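Local coordinates for conserved membrane protein (PDB 6GZU) that combines deubiquitinating and acetyltransferase activities as a secreted CE-clan effector of Chlamydia abortus and induces Golgi fragmentation, at residues A[26-31]-A[37-42]; A[50-55]-A[170-175]; A[61-66]-A[75-80]; A[137-142]-A[146-151]; A[164-169]-A[187-192]. All blocks are in the same frame, centred on the assembly; numbering follows the deposited sequence.

Contact 1 of 5, residues A[26-31]-A[37-42]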
# COMPACT_ATOMS: atom_id res chain seq x y z
N HIS A 26 2.85 -6.85 8.90
CA HIS A 26 1.64 -6.23 9.44
C HIS A 26 0.45 -6.28 8.48
O HIS A 26 -0.68 -6.47 8.91
CB HIS A 26 1.88 -4.82 10.00
CG HIS A 26 0.80 -4.40 10.95
ND1 HIS A 26 0.61 -5.05 12.16
CD2 HIS A 26 -0.17 -3.47 10.85
CE1 HIS A 26 -0.42 -4.49 12.78
NE2 HIS A 26 -0.92 -3.55 12.00
N LEU A 27 0.70 -6.08 7.19
CA LEU A 27 -0.37 -6.22 6.20
C LEU A 27 -0.96 -7.62 6.23
O LEU A 27 -2.19 -7.78 6.23
CB LEU A 27 0.10 -5.80 4.80
CG LEU A 27 0.13 -4.29 4.53
CD1 LEU A 27 0.66 -3.37 5.55
CD2 LEU A 27 0.85 -4.11 3.16
N ILE A 28 -0.12 -8.65 6.31
CA ILE A 28 -0.61 -10.02 6.39
C ILE A 28 -1.41 -10.23 7.69
O ILE A 28 -2.49 -10.86 7.68
CB ILE A 28 0.55 -11.06 6.30
CG1 ILE A 28 1.15 -11.09 4.89
CG2 ILE A 28 0.10 -12.49 6.73
CD1 ILE A 28 0.14 -11.57 3.79
N ARG A 29 -0.89 -9.72 8.81
CA ARG A 29 -1.64 -9.75 10.07
C ARG A 29 -3.04 -9.12 9.89
O ARG A 29 -4.05 -9.72 10.26
CB ARG A 29 -0.83 -9.01 11.13
CG ARG A 29 -1.40 -8.93 12.50
CD ARG A 29 -0.39 -8.17 13.41
NE ARG A 29 0.85 -8.89 13.67
CZ ARG A 29 2.09 -8.50 13.35
NH1 ARG A 29 2.34 -7.35 12.71
NH2 ARG A 29 3.11 -9.32 13.65
N LEU A 30 -3.09 -7.94 9.28
CA LEU A 30 -4.36 -7.28 9.00
C LEU A 30 -5.25 -8.07 8.07
O LEU A 30 -6.47 -8.08 8.24
CB LEU A 30 -4.13 -5.86 8.45
CG LEU A 30 -3.62 -4.92 9.53
CD1 LEU A 30 -3.19 -3.61 8.88
CD2 LEU A 30 -4.66 -4.68 10.59
N SER A 31 -4.65 -8.76 7.10
CA SER A 31 -5.45 -9.55 6.15
C SER A 31 -6.14 -10.71 6.83
O SER A 31 -7.12 -11.21 6.31
CB SER A 31 -4.60 -10.05 4.98
OG SER A 31 -3.85 -11.19 5.35
N LEU A 37 -9.10 -7.35 2.45
CA LEU A 37 -7.84 -6.65 2.18
C LEU A 37 -6.93 -7.46 1.30
O LEU A 37 -6.57 -8.59 1.65
CB LEU A 37 -7.11 -6.40 3.49
CG LEU A 37 -5.74 -5.74 3.41
CD1 LEU A 37 -5.89 -4.30 2.92
CD2 LEU A 37 -4.97 -5.77 4.77
N PHE A 38 -6.55 -6.89 0.16
CA PHE A 38 -5.52 -7.43 -0.71
C PHE A 38 -4.14 -6.90 -0.27
O PHE A 38 -3.91 -5.67 -0.18
CB PHE A 38 -5.79 -6.98 -2.13
CG PHE A 38 -4.76 -7.40 -3.11
CD1 PHE A 38 -3.66 -6.58 -3.39
CD2 PHE A 38 -4.89 -8.58 -3.83
CE1 PHE A 38 -2.72 -6.94 -4.31
CE2 PHE A 38 -3.92 -8.95 -4.78
CZ PHE A 38 -2.84 -8.15 -5.00
N VAL A 39 -3.22 -7.82 -0.04
CA VAL A 39 -1.83 -7.48 0.26
C VAL A 39 -1.01 -7.72 -1.01
O VAL A 39 -1.07 -8.80 -1.59
CB VAL A 39 -1.34 -8.41 1.35
CG1 VAL A 39 0.18 -8.13 1.67
CG2 VAL A 39 -2.25 -8.25 2.59
N PRO A 40 -0.30 -6.68 -1.48
CA PRO A 40 0.47 -6.77 -2.72
C PRO A 40 1.78 -7.51 -2.55
O PRO A 40 2.02 -8.13 -1.51
CB PRO A 40 0.73 -5.30 -3.10
CG PRO A 40 0.86 -4.62 -1.75
CD PRO A 40 -0.20 -5.34 -0.86
N SER A 41 2.63 -7.44 -3.55
CA SER A 41 3.83 -8.29 -3.59
C SER A 41 4.65 -8.21 -2.31
O SER A 41 4.96 -7.12 -1.83
CB SER A 41 4.72 -7.82 -4.73
OG SER A 41 5.98 -8.46 -4.63
N LEU A 42 5.01 -9.36 -1.77
CA LEU A 42 5.88 -9.42 -0.59
C LEU A 42 7.35 -9.25 -0.99
O LEU A 42 8.23 -9.17 -0.12
CB LEU A 42 5.72 -10.75 0.15
CG LEU A 42 4.29 -11.17 0.51
CD1 LEU A 42 4.30 -12.45 1.35
CD2 LEU A 42 3.54 -10.05 1.26

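Contact 2 of 5, residues A[50-55]-A[170-175]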
# COMPACT_ATOMS: atom_id res chain seq x y z
N SER A 50 6.01 3.15 -10.23
CA SER A 50 5.52 1.79 -10.50
C SER A 50 4.17 1.51 -9.90
O SER A 50 3.52 0.50 -10.25
CB SER A 50 6.52 0.75 -10.03
OG SER A 50 6.54 0.74 -8.62
N ILE A 51 3.66 2.40 -9.04
CA ILE A 51 2.41 2.10 -8.31
C ILE A 51 1.20 1.96 -9.26
O ILE A 51 0.40 1.07 -9.05
CB ILE A 51 2.16 3.14 -7.16
CG1 ILE A 51 0.89 2.86 -6.38
CG2 ILE A 51 2.11 4.57 -7.72
CD1 ILE A 51 0.85 1.51 -5.65
N GLU A 52 1.07 2.78 -10.30
CA GLU A 52 -0.12 2.66 -11.14
C GLU A 52 -0.14 1.29 -11.83
O GLU A 52 -1.19 0.61 -11.88
CB GLU A 52 -0.19 3.79 -12.16
CG GLU A 52 -1.35 3.59 -13.15
CD GLU A 52 -1.41 4.70 -14.14
OE1 GLU A 52 -0.36 5.27 -14.54
OE2 GLU A 52 -2.53 5.04 -14.56
N ARG A 53 1.00 0.89 -12.41
CA ARG A 53 1.09 -0.42 -13.09
C ARG A 53 0.78 -1.55 -12.10
O ARG A 53 0.06 -2.51 -12.45
CB ARG A 53 2.46 -0.60 -13.76
CG ARG A 53 2.71 -1.91 -14.47
CD ARG A 53 1.88 -2.08 -15.70
NE ARG A 53 2.13 -1.03 -16.69
CZ ARG A 53 3.06 -1.09 -17.65
NH1 ARG A 53 3.87 -2.15 -17.77
NH2 ARG A 53 3.18 -0.06 -18.50
N ALA A 54 1.25 -1.45 -10.86
CA ALA A 54 0.98 -2.48 -9.87
C ALA A 54 -0.50 -2.61 -9.56
O ALA A 54 -1.09 -3.73 -9.51
CB ALA A 54 1.80 -2.25 -8.58
N VAL A 55 -1.16 -1.48 -9.35
CA VAL A 55 -2.59 -1.47 -9.10
C VAL A 55 -3.36 -2.04 -10.27
O VAL A 55 -4.26 -2.89 -10.08
CB VAL A 55 -3.05 -0.01 -8.82
CG1 VAL A 55 -4.57 0.08 -8.81
CG2 VAL A 55 -2.47 0.51 -7.49
N ALA A 170 -6.80 7.13 -10.09
CA ALA A 170 -8.21 7.48 -9.78
C ALA A 170 -9.02 7.56 -11.05
O ALA A 170 -10.20 7.13 -11.08
CB ALA A 170 -8.26 8.81 -9.07
N THR A 171 -8.44 8.16 -12.11
CA THR A 171 -9.15 8.35 -13.37
C THR A 171 -9.39 7.00 -14.05
O THR A 171 -10.51 6.71 -14.52
CB THR A 171 -8.35 9.27 -14.26
OG1 THR A 171 -8.32 10.56 -13.63
CG2 THR A 171 -9.03 9.41 -15.68
N ARG A 172 -8.35 6.16 -14.14
CA ARG A 172 -8.53 4.86 -14.78
C ARG A 172 -9.50 3.94 -14.07
O ARG A 172 -10.28 3.22 -14.74
CB ARG A 172 -7.19 4.15 -14.98
CG ARG A 172 -6.22 4.96 -15.90
CD ARG A 172 -5.07 4.03 -16.29
NE ARG A 172 -3.97 4.75 -16.92
CZ ARG A 172 -3.99 5.08 -18.19
NH1 ARG A 172 -5.03 4.71 -18.92
NH2 ARG A 172 -2.97 5.71 -18.75
N LEU A 173 -9.46 3.91 -12.74
CA LEU A 173 -10.37 3.05 -11.99
C LEU A 173 -11.80 3.58 -12.05
O LEU A 173 -12.74 2.79 -12.05
CB LEU A 173 -9.94 2.86 -10.54
CG LEU A 173 -8.55 2.21 -10.41
CD1 LEU A 173 -8.33 1.84 -8.97
CD2 LEU A 173 -8.47 0.93 -11.31
N GLY A 174 -11.98 4.91 -12.12
CA GLY A 174 -13.33 5.46 -12.28
C GLY A 174 -14.03 5.03 -13.56
O GLY A 174 -15.27 4.97 -13.64
N ASN A 175 -13.23 4.69 -14.55
CA ASN A 175 -13.80 4.25 -15.83
C ASN A 175 -14.28 2.79 -15.75
O ASN A 175 -15.00 2.31 -16.65
CB ASN A 175 -12.75 4.36 -16.94
CG ASN A 175 -12.37 5.79 -17.29
OD1 ASN A 175 -13.17 6.72 -17.13
ND2 ASN A 175 -11.15 5.96 -17.78
O HOH W 1 -0.40 6.30 -17.09

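Contact 3 of 5, residues A[61-66]-A[75-80]. With ZN (zinc ion), chain C.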
# COMPACT_ATOMS: atom_id res chain seq x y z
N LEU A 61 -6.45 -5.40 -14.88
CA LEU A 61 -6.71 -4.39 -15.88
C LEU A 61 -5.50 -4.09 -16.74
O LEU A 61 -5.48 -3.10 -17.46
CB LEU A 61 -7.17 -3.11 -15.20
CG LEU A 61 -8.56 -3.23 -14.58
CD1 LEU A 61 -8.82 -2.06 -13.67
CD2 LEU A 61 -9.61 -3.31 -15.64
N TYR A 62 -4.50 -4.96 -16.75
CA TYR A 62 -3.33 -4.67 -17.57
C TYR A 62 -2.94 -5.85 -18.45
O TYR A 62 -2.79 -6.96 -17.95
CB TYR A 62 -2.15 -4.23 -16.69
CG TYR A 62 -1.04 -3.74 -17.57
CD1 TYR A 62 -1.16 -2.53 -18.25
CD2 TYR A 62 0.08 -4.52 -17.81
CE1 TYR A 62 -0.18 -2.09 -19.11
CE2 TYR A 62 1.07 -4.10 -18.67
CZ TYR A 62 0.93 -2.88 -19.32
OH TYR A 62 1.90 -2.42 -20.18
N ASP A 63 -2.80 -5.64 -19.75
CA ASP A 63 -2.47 -6.74 -20.67
C ASP A 63 -1.00 -6.62 -21.04
O ASP A 63 -0.63 -5.80 -21.86
CB ASP A 63 -3.35 -6.66 -21.93
CG ASP A 63 -3.01 -7.73 -22.98
OD1 ASP A 63 -1.91 -7.63 -23.57
OD2 ASP A 63 -3.83 -8.64 -23.24
N SER A 64 -0.15 -7.44 -20.42
CA SER A 64 1.29 -7.33 -20.68
C SER A 64 1.68 -7.70 -22.12
O SER A 64 2.80 -7.44 -22.55
CB SER A 64 2.06 -8.22 -19.72
OG SER A 64 2.06 -9.55 -20.19
N SER A 65 0.76 -8.30 -22.87
CA SER A 65 1.06 -8.71 -24.24
C SER A 65 0.87 -7.61 -25.28
O SER A 65 1.58 -7.57 -26.29
CB SER A 65 0.23 -9.94 -24.63
OG SER A 65 0.91 -11.12 -24.26
N THR A 66 -0.10 -6.72 -25.06
CA THR A 66 -0.25 -5.54 -25.89
C THR A 66 0.49 -4.41 -25.20
O THR A 66 0.74 -3.36 -25.79
CB THR A 66 -1.74 -5.15 -26.04
OG1 THR A 66 -2.47 -6.24 -26.62
CG2 THR A 66 -1.92 -3.91 -26.92
N SER A 75 -9.52 -11.91 -16.26
CA SER A 75 -8.93 -12.79 -15.26
C SER A 75 -7.84 -13.69 -15.85
O SER A 75 -7.05 -14.26 -15.11
CB SER A 75 -10.01 -13.64 -14.61
OG SER A 75 -10.66 -14.40 -15.60
N THR A 76 -7.82 -13.81 -17.17
CA THR A 76 -6.74 -14.50 -17.86
C THR A 76 -5.41 -13.73 -17.79
O THR A 76 -4.35 -14.28 -18.10
CB THR A 76 -7.13 -14.82 -19.32
OG1 THR A 76 -7.05 -13.64 -20.13
CG2 THR A 76 -8.54 -15.33 -19.34
N GLN A 77 -5.43 -12.46 -17.37
CA GLN A 77 -4.18 -11.73 -17.21
C GLN A 77 -3.59 -11.88 -15.83
O GLN A 77 -2.58 -11.27 -15.51
CB GLN A 77 -4.39 -10.24 -17.49
CG GLN A 77 -5.13 -10.00 -18.78
CD GLN A 77 -4.30 -10.30 -20.01
OE1 GLN A 77 -3.08 -10.44 -19.95
NE2 GLN A 77 -4.97 -10.36 -21.15
N CYS A 78 -4.23 -12.69 -15.00
CA CYS A 78 -3.86 -12.79 -13.60
C CYS A 78 -2.45 -13.32 -13.37
O CYS A 78 -2.12 -14.42 -13.81
CB CYS A 78 -4.85 -13.70 -12.92
SG CYS A 78 -4.38 -14.08 -11.29
N HIS A 79 -1.64 -12.58 -12.61
CA HIS A 79 -0.29 -13.02 -12.26
C HIS A 79 -0.18 -13.45 -10.78
O HIS A 79 0.93 -13.65 -10.21
CB HIS A 79 0.72 -11.92 -12.61
CG HIS A 79 0.63 -10.71 -11.73
ND1 HIS A 79 -0.58 -10.14 -11.37
CD2 HIS A 79 1.59 -9.96 -11.14
CE1 HIS A 79 -0.35 -9.11 -10.56
NE2 HIS A 79 0.95 -8.96 -10.43
N HIS A 80 -1.34 -13.60 -10.13
CA HIS A 80 -1.38 -13.96 -8.71
C HIS A 80 -1.35 -15.42 -8.36
O HIS A 80 -1.17 -15.76 -7.20
CB HIS A 80 -2.62 -13.40 -8.04
CG HIS A 80 -2.78 -11.93 -8.25
ND1 HIS A 80 -3.80 -11.40 -9.00
CD2 HIS A 80 -2.04 -10.89 -7.80
CE1 HIS A 80 -3.68 -10.07 -9.00
NE2 HIS A 80 -2.61 -9.74 -8.30
ZN ZN C . -5.24 -12.44 -10.02

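Contact 4 of 5, residues A[137-142]-A[146-151]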
# COMPACT_ATOMS: atom_id res chain seq x y z
N LEU A 137 1.99 5.08 1.96
CA LEU A 137 1.00 4.02 1.69
C LEU A 137 -0.04 4.56 0.71
O LEU A 137 -0.57 5.65 0.90
CB LEU A 137 0.30 3.64 3.00
CG LEU A 137 -0.76 2.53 2.90
CD1 LEU A 137 -0.07 1.21 2.55
CD2 LEU A 137 -1.58 2.43 4.20
N VAL A 138 -0.39 3.77 -0.31
CA VAL A 138 -1.49 4.13 -1.24
C VAL A 138 -2.54 3.05 -1.02
O VAL A 138 -2.28 1.84 -1.15
CB VAL A 138 -1.01 4.12 -2.70
CG1 VAL A 138 -2.20 4.24 -3.68
CG2 VAL A 138 -0.01 5.25 -2.94
N ILE A 139 -3.76 3.47 -0.69
CA ILE A 139 -4.86 2.54 -0.53
C ILE A 139 -5.87 2.78 -1.66
O ILE A 139 -6.32 3.92 -1.88
CB ILE A 139 -5.60 2.76 0.81
CG1 ILE A 139 -4.65 2.65 2.01
CG2 ILE A 139 -6.81 1.75 0.91
CD1 ILE A 139 -5.27 3.12 3.32
N VAL A 140 -6.28 1.72 -2.35
CA VAL A 140 -7.39 1.78 -3.31
C VAL A 140 -8.56 1.10 -2.63
O VAL A 140 -8.47 -0.08 -2.24
CB VAL A 140 -7.03 1.10 -4.64
CG1 VAL A 140 -8.27 0.97 -5.54
CG2 VAL A 140 -5.91 1.89 -5.32
N ASN A 141 -9.66 1.83 -2.47
CA ASN A 141 -10.87 1.29 -1.84
C ASN A 141 -11.96 1.28 -2.90
O ASN A 141 -12.46 2.35 -3.31
CB ASN A 141 -11.27 2.11 -0.60
CG ASN A 141 -12.42 1.52 0.17
OD1 ASN A 141 -13.38 0.99 -0.42
ND2 ASN A 141 -12.37 1.61 1.49
N LEU A 142 -12.29 0.09 -3.40
CA LEU A 142 -13.25 0.01 -4.49
C LEU A 142 -14.67 0.36 -4.04
O LEU A 142 -15.49 0.87 -4.84
CB LEU A 142 -13.24 -1.40 -5.12
CG LEU A 142 -11.91 -1.92 -5.72
CD1 LEU A 142 -12.09 -3.34 -6.22
CD2 LEU A 142 -11.45 -1.00 -6.87
N GLU A 146 -12.26 5.52 -3.77
CA GLU A 146 -11.26 6.48 -3.32
C GLU A 146 -9.88 5.91 -3.43
O GLU A 146 -9.66 4.68 -3.29
CB GLU A 146 -11.55 6.94 -1.87
CG GLU A 146 -11.41 5.86 -0.82
CD GLU A 146 -11.91 6.27 0.59
OE1 GLU A 146 -12.73 7.20 0.70
OE2 GLU A 146 -11.44 5.70 1.63
N VAL A 147 -8.93 6.81 -3.63
CA VAL A 147 -7.50 6.53 -3.55
C VAL A 147 -6.97 7.36 -2.41
O VAL A 147 -7.00 8.59 -2.46
CB VAL A 147 -6.77 6.87 -4.90
CG1 VAL A 147 -5.25 6.55 -4.81
CG2 VAL A 147 -7.42 6.15 -6.09
N VAL A 148 -6.56 6.68 -1.33
CA VAL A 148 -6.04 7.35 -0.16
C VAL A 148 -4.52 7.27 -0.12
O VAL A 148 -3.94 6.20 -0.27
CB VAL A 148 -6.63 6.68 1.13
CG1 VAL A 148 -6.01 7.31 2.42
CG2 VAL A 148 -8.15 6.86 1.10
N PHE A 149 -3.88 8.41 0.07
CA PHE A 149 -2.43 8.45 0.18
C PHE A 149 -2.04 8.90 1.59
O PHE A 149 -2.44 10.00 2.06
CB PHE A 149 -1.87 9.47 -0.84
CG PHE A 149 -0.40 9.70 -0.71
CD1 PHE A 149 0.50 8.68 -0.95
CD2 PHE A 149 0.08 10.94 -0.34
CE1 PHE A 149 1.87 8.90 -0.86
CE2 PHE A 149 1.43 11.16 -0.25
CZ PHE A 149 2.32 10.15 -0.48
N PHE A 150 -1.26 8.06 2.26
CA PHE A 150 -0.76 8.37 3.60
C PHE A 150 0.74 8.54 3.63
O PHE A 150 1.47 7.66 3.23
CB PHE A 150 -1.16 7.24 4.58
CG PHE A 150 -0.61 7.43 5.96
CD1 PHE A 150 0.68 7.00 6.27
CD2 PHE A 150 -1.36 8.05 6.96
CE1 PHE A 150 1.20 7.21 7.55
CE2 PHE A 150 -0.82 8.25 8.25
CZ PHE A 150 0.43 7.81 8.53
N ASP A 151 1.18 9.72 4.08
CA ASP A 151 2.59 10.04 4.29
C ASP A 151 2.67 10.68 5.65
O ASP A 151 2.13 11.79 5.85
CB ASP A 151 3.03 11.02 3.22
CG ASP A 151 4.46 11.50 3.42
OD1 ASP A 151 5.16 10.98 4.31
OD2 ASP A 151 4.86 12.39 2.69

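Contact 5 of 5, residues A[164-169]-A[187-192]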
# COMPACT_ATOMS: atom_id res chain seq x y z
N PRO A 164 0.63 12.78 -10.15
CA PRO A 164 0.15 12.20 -11.43
C PRO A 164 -0.19 10.75 -11.22
O PRO A 164 -1.19 10.25 -11.80
CB PRO A 164 1.37 12.31 -12.32
CG PRO A 164 2.05 13.52 -11.83
CD PRO A 164 1.90 13.50 -10.33
N ALA A 165 0.57 10.04 -10.40
CA ALA A 165 0.28 8.63 -10.15
C ALA A 165 -1.09 8.45 -9.45
O ALA A 165 -1.93 7.63 -9.88
CB ALA A 165 1.45 7.96 -9.36
N LEU A 166 -1.35 9.21 -8.38
CA LEU A 166 -2.62 9.07 -7.65
C LEU A 166 -3.78 9.38 -8.59
O LEU A 166 -4.80 8.69 -8.56
CB LEU A 166 -2.67 10.02 -6.44
CG LEU A 166 -1.59 9.74 -5.38
CD1 LEU A 166 -1.75 10.81 -4.31
CD2 LEU A 166 -1.68 8.34 -4.78
N ASN A 167 -3.64 10.43 -9.39
CA ASN A 167 -4.77 10.92 -10.20
C ASN A 167 -4.96 10.07 -11.41
O ASN A 167 -6.11 9.90 -11.87
CB ASN A 167 -4.59 12.42 -10.51
CG ASN A 167 -4.82 13.24 -9.31
OD1 ASN A 167 -3.84 13.63 -8.58
ND2 ASN A 167 -6.07 13.49 -9.01
N SER A 168 -3.88 9.48 -11.93
CA SER A 168 -4.05 8.59 -13.06
C SER A 168 -4.74 7.30 -12.60
O SER A 168 -5.67 6.80 -13.27
CB SER A 168 -2.70 8.33 -13.69
OG SER A 168 -2.85 7.68 -14.92
N ILE A 169 -4.36 6.74 -11.45
CA ILE A 169 -5.07 5.60 -10.91
C ILE A 169 -6.53 5.98 -10.71
O ILE A 169 -7.44 5.20 -11.08
CB ILE A 169 -4.44 5.19 -9.55
CG1 ILE A 169 -3.05 4.61 -9.79
CG2 ILE A 169 -5.36 4.20 -8.79
CD1 ILE A 169 -2.20 4.53 -8.49
N PHE A 187 -12.18 8.29 -9.19
CA PHE A 187 -12.21 8.08 -7.74
C PHE A 187 -11.72 9.37 -7.08
O PHE A 187 -10.89 10.13 -7.64
CB PHE A 187 -11.25 6.95 -7.34
CG PHE A 187 -11.78 5.57 -7.55
CD1 PHE A 187 -12.84 5.30 -8.40
CD2 PHE A 187 -11.21 4.51 -6.86
CE1 PHE A 187 -13.28 4.00 -8.57
CE2 PHE A 187 -11.65 3.23 -7.03
CZ PHE A 187 -12.72 2.97 -7.87
N ILE A 188 -12.18 9.64 -5.85
CA ILE A 188 -11.63 10.79 -5.12
C ILE A 188 -10.24 10.47 -4.60
O ILE A 188 -10.02 9.34 -4.16
CB ILE A 188 -12.57 11.19 -3.98
CG1 ILE A 188 -12.10 12.47 -3.32
CG2 ILE A 188 -12.70 10.06 -2.94
CD1 ILE A 188 -13.11 13.03 -2.37
N VAL A 189 -9.31 11.41 -4.71
CA VAL A 189 -7.98 11.29 -4.12
C VAL A 189 -7.95 12.02 -2.79
O VAL A 189 -8.26 13.23 -2.70
CB VAL A 189 -6.88 11.86 -5.08
CG1 VAL A 189 -5.46 11.83 -4.40
CG2 VAL A 189 -6.88 11.09 -6.41
N LYS A 190 -7.51 11.33 -1.74
CA LYS A 190 -7.42 11.93 -0.41
C LYS A 190 -5.97 11.79 0.10
O LYS A 190 -5.52 10.68 0.41
CB LYS A 190 -8.35 11.18 0.58
CG LYS A 190 -9.85 11.24 0.22
CD LYS A 190 -10.71 10.45 1.21
CE LYS A 190 -12.19 10.69 0.92
NZ LYS A 190 -13.10 9.82 1.76
N LYS A 191 -5.23 12.89 0.16
CA LYS A 191 -3.90 12.89 0.74
C LYS A 191 -4.15 13.31 2.19
O LYS A 191 -4.22 14.50 2.52
CB LYS A 191 -3.00 13.87 -0.02
CG LYS A 191 -2.83 13.43 -1.53
CD LYS A 191 -1.92 14.40 -2.30
CE LYS A 191 -0.42 14.23 -1.98
NZ LYS A 191 0.41 15.28 -2.66
N VAL A 192 -4.24 12.32 3.09
CA VAL A 192 -4.93 12.54 4.37
C VAL A 192 -4.11 13.28 5.42
O VAL A 192 -4.69 13.91 6.31
CB VAL A 192 -5.44 11.22 4.98
CG1 VAL A 192 -6.59 10.69 4.09
CG2 VAL A 192 -4.31 10.20 5.15

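Contact 1 of 5, residues A[26-31]-A[37-42]
At one edge of the central mixed sheet, the short strand 37-38 and the loop after it receive helix 20-33, with Leu27, Ile28, Leu30 and Ser31 laid against Leu37, Val39, Pro40 and Leu42. No hydrogen bond crosses between the two segments, so the fit depends on how branched side chains share the space. Val39 uses its two methyl groups for different neighbours. Its CG1, set anti to the backbone N (chi1 178°), lies 3.9 Å from Leu27 CB and 4.0 Å from Ile28 CD1, the isoleucine crossing the valine at roughly a right angle. Its CG2 rests 3.7 Å from Leu27 O and 3.8 Å from Ser31 CB. Leu37 contributes a single branch: CD2 reaches Leu30 CB at 3.8 Å and also lies against Leu27 O, whose hydrogen bond is spent within the helix on Ser31 N. The hydroxyl of Ser31 is likewise turned back to its own helix, where OG donates to Ile28 O at 2.7 Å, leaving the serine CB to meet the methyl groups. Farther along the loop, Pro40 CD lies near Leu27 CD2. Helix 204-217 packs on the same residues, Leu212 against Leu30 and Leu216 against Leu37, while Pro104 of strand 100-107 lies next to both Leu27 and Pro40.

Contact 2 of 5, residues A[50-55]-A[170-175]
Glu52 and Arg172 form a salt bridge between two helices far apart in sequence: Arg172 NE donates to Glu52 OE2 at 2.8 Å. The approach is uneven on the two sides. OE2 lies almost in the guanidinium plane, at the edge of the group, whereas NE comes in from above the carboxylate plane, 41° out of it, and the N-H...O angle is a bent 142°. A water completes a small ring, donating to Glu52 OE1 at 2.8 Å and accepting from Arg172 NH2 at 3.1 Å, so both carboxylate oxygens are engaged. OE2 has a second partner, the hydroxyl of Ser168, which probably helps fix the carboxylate. Glu52 reaches out with CG anti to the backbone N (chi1 173°) and an extended chain beyond; Arg172, extended from CG to NE, crosses it at about a right angle. Below this polar rim Val55 CG1 meets Leu173 CD1 at 4.2 Å. Helix 51-58 thus lies beside helix 159-174, where Ile169 touches both Glu52 and Val55, and Val140 of strand 134-141 touches both Val55 and Leu173 from the sheet.

Contact 3 of 5, residues A[61-66]-A[75-80]
Gln77 reaches across to the backbone of Tyr62 and the carboxylate of Asp63. Its path begins with CB, 3.7 Å from Tyr62 O, and CG stays close to the same carbonyl. A bend at the next bond (chi2 -72°) then brings the amide across Asp63 at a slant, where OE1 lies 3.8 Å from Asp63 CA. NE2 ends 2.9 Å from Asp63 OD2, with the amide and carboxylate planes 53° apart. NE2 is hydrogen-bonded to Asp74 OD2, just before its own segment. Asp63 uses its other oxygen within its own segment: OD1 accepts from Thr66 N, approached nearly along the C-O bond, in the geometry of an Asx motif. Immediately after Gln77 come two zinc ligands. Cys78 SG binds zinc at 2.2 Å and also accepts from His80 N at 3.3 Å, an N-H...S bond that would help stabilise the thiolate. His80 ND1 binds the metal at 2.0 Å, and Asp58 OD1 holds the opposite ring nitrogen, NE2, which probably fixes the ring's rotation. With His60 and Cys95, the two residues complete a four-ligand zinc site of two cysteines and two histidines.

Contact 4 of 5, residues A[137-142]-A[146-151]
Glu146 OE1, held in salt bridges by Lys190 NZ and Arg144 NE, belongs to the pair Glu146-Asn141 nearest the turn of the beta hairpin 134-141/146-150. Tyr215 OH hydrogen-bonds to both Glu146 OE2 and Asn141 ND2, and these partners would balance the charge of a buried carboxylate. With Glu146 CG placed between its backbone N and carbonyl carbon (chi1 66°), that CG touches Asn141 CB at 3.8 Å. The hairpin itself is antiparallel, with three hydrogen-bonded pairs, each closed by two backbone bonds. At its centre Ile139 N reaches Val148 O at 2.8 Å, and Val148 N returns to Ile139 O at the same length; Leu137 pairs likewise with Phe150. The faces differ in what they meet. Leu137, Ile139 and Phe150 look to helix 204-217, the ring of Phe150 stacking on Phe211, whereas Val140, Val147 and Phe149 pack on helix 159-174. Asp151, following Phe150, is hydrogen-bonded through OD1 to His134 NE2, consistent with the Cys-His-Asp triad of this peptidase family, in which Cys204 would be the third member. On the face toward helix 159-174, Val138 lies diagonally beside Val147, CG1 to CG1 at 4.0 Å, and turns its CG2 to the edge of the Phe149 ring, 4.0 Å from CD1.

Contact 5 of 5, residues A[164-169]-A[187-192]
Leu166 and Val189 meet in the beta-alpha-beta crossover from strand 146-150 through helix 159-174 to the parallel strand 188-191. The axes of helix 164-169 and strand 188-191 run roughly antiparallel, at 150°, and approach to 8.6 Å. In the first shell Leu166 CD1 touches Val189 CG1 at 3.8 Å, and Leu166 CB lies 3.9 Å from the same methyl, the two side chains crossing at about a right angle. The other valine methyl, CG2, sits against the helix backbone, 3.8 Å from Leu166 O, with the side chain of Asn167 also close by. Lys191 supplies only its aliphatic part here: CG lies 4.0 Å from Leu166 CD1, and a bend at chi3 (76°) leads on to NZ, which forms a salt bridge with Asp163, one turn before Leu166. Apolar neighbours follow. Phe149, on the adjacent strand, carries both Leu166 and Lys191, and Ile162 covers the lysine stem. Ala170, one turn after Leu166, packs on Val189 and so continues the contact along the helix. The residue just before the strand, Phe187, is tied to Ala170 through the backbone, Phe187 N probably hydrogen-bonding to Ala170 O.

Overall arrangement
One sheet organises most of these contacts. Contact 4 forms its middle, while contacts 1 and 5 hold helices against its two outermost strands, with centres 21 Å apart on opposite sides of the chain's centre. Contacts 2 and 5 share helix 159-174, their centres 9 Å apart, and contact 2 meets contact 4 where Leu173 CD1 lies 3.5 Å from Val140 CG1. The zinc site of contact 3 is peripheral, the contact's centre lying about 20 Å from that of the chain, yet it is joined to the fold: Phe38 CZ of contact 1 packs 3.7 Å from His80 NE2, and Leu61 CD1 lies 3.8 Å from Leu173 CD2. Contact 4 also holds Asp151 of the presumed triad and lies away from the zinc site.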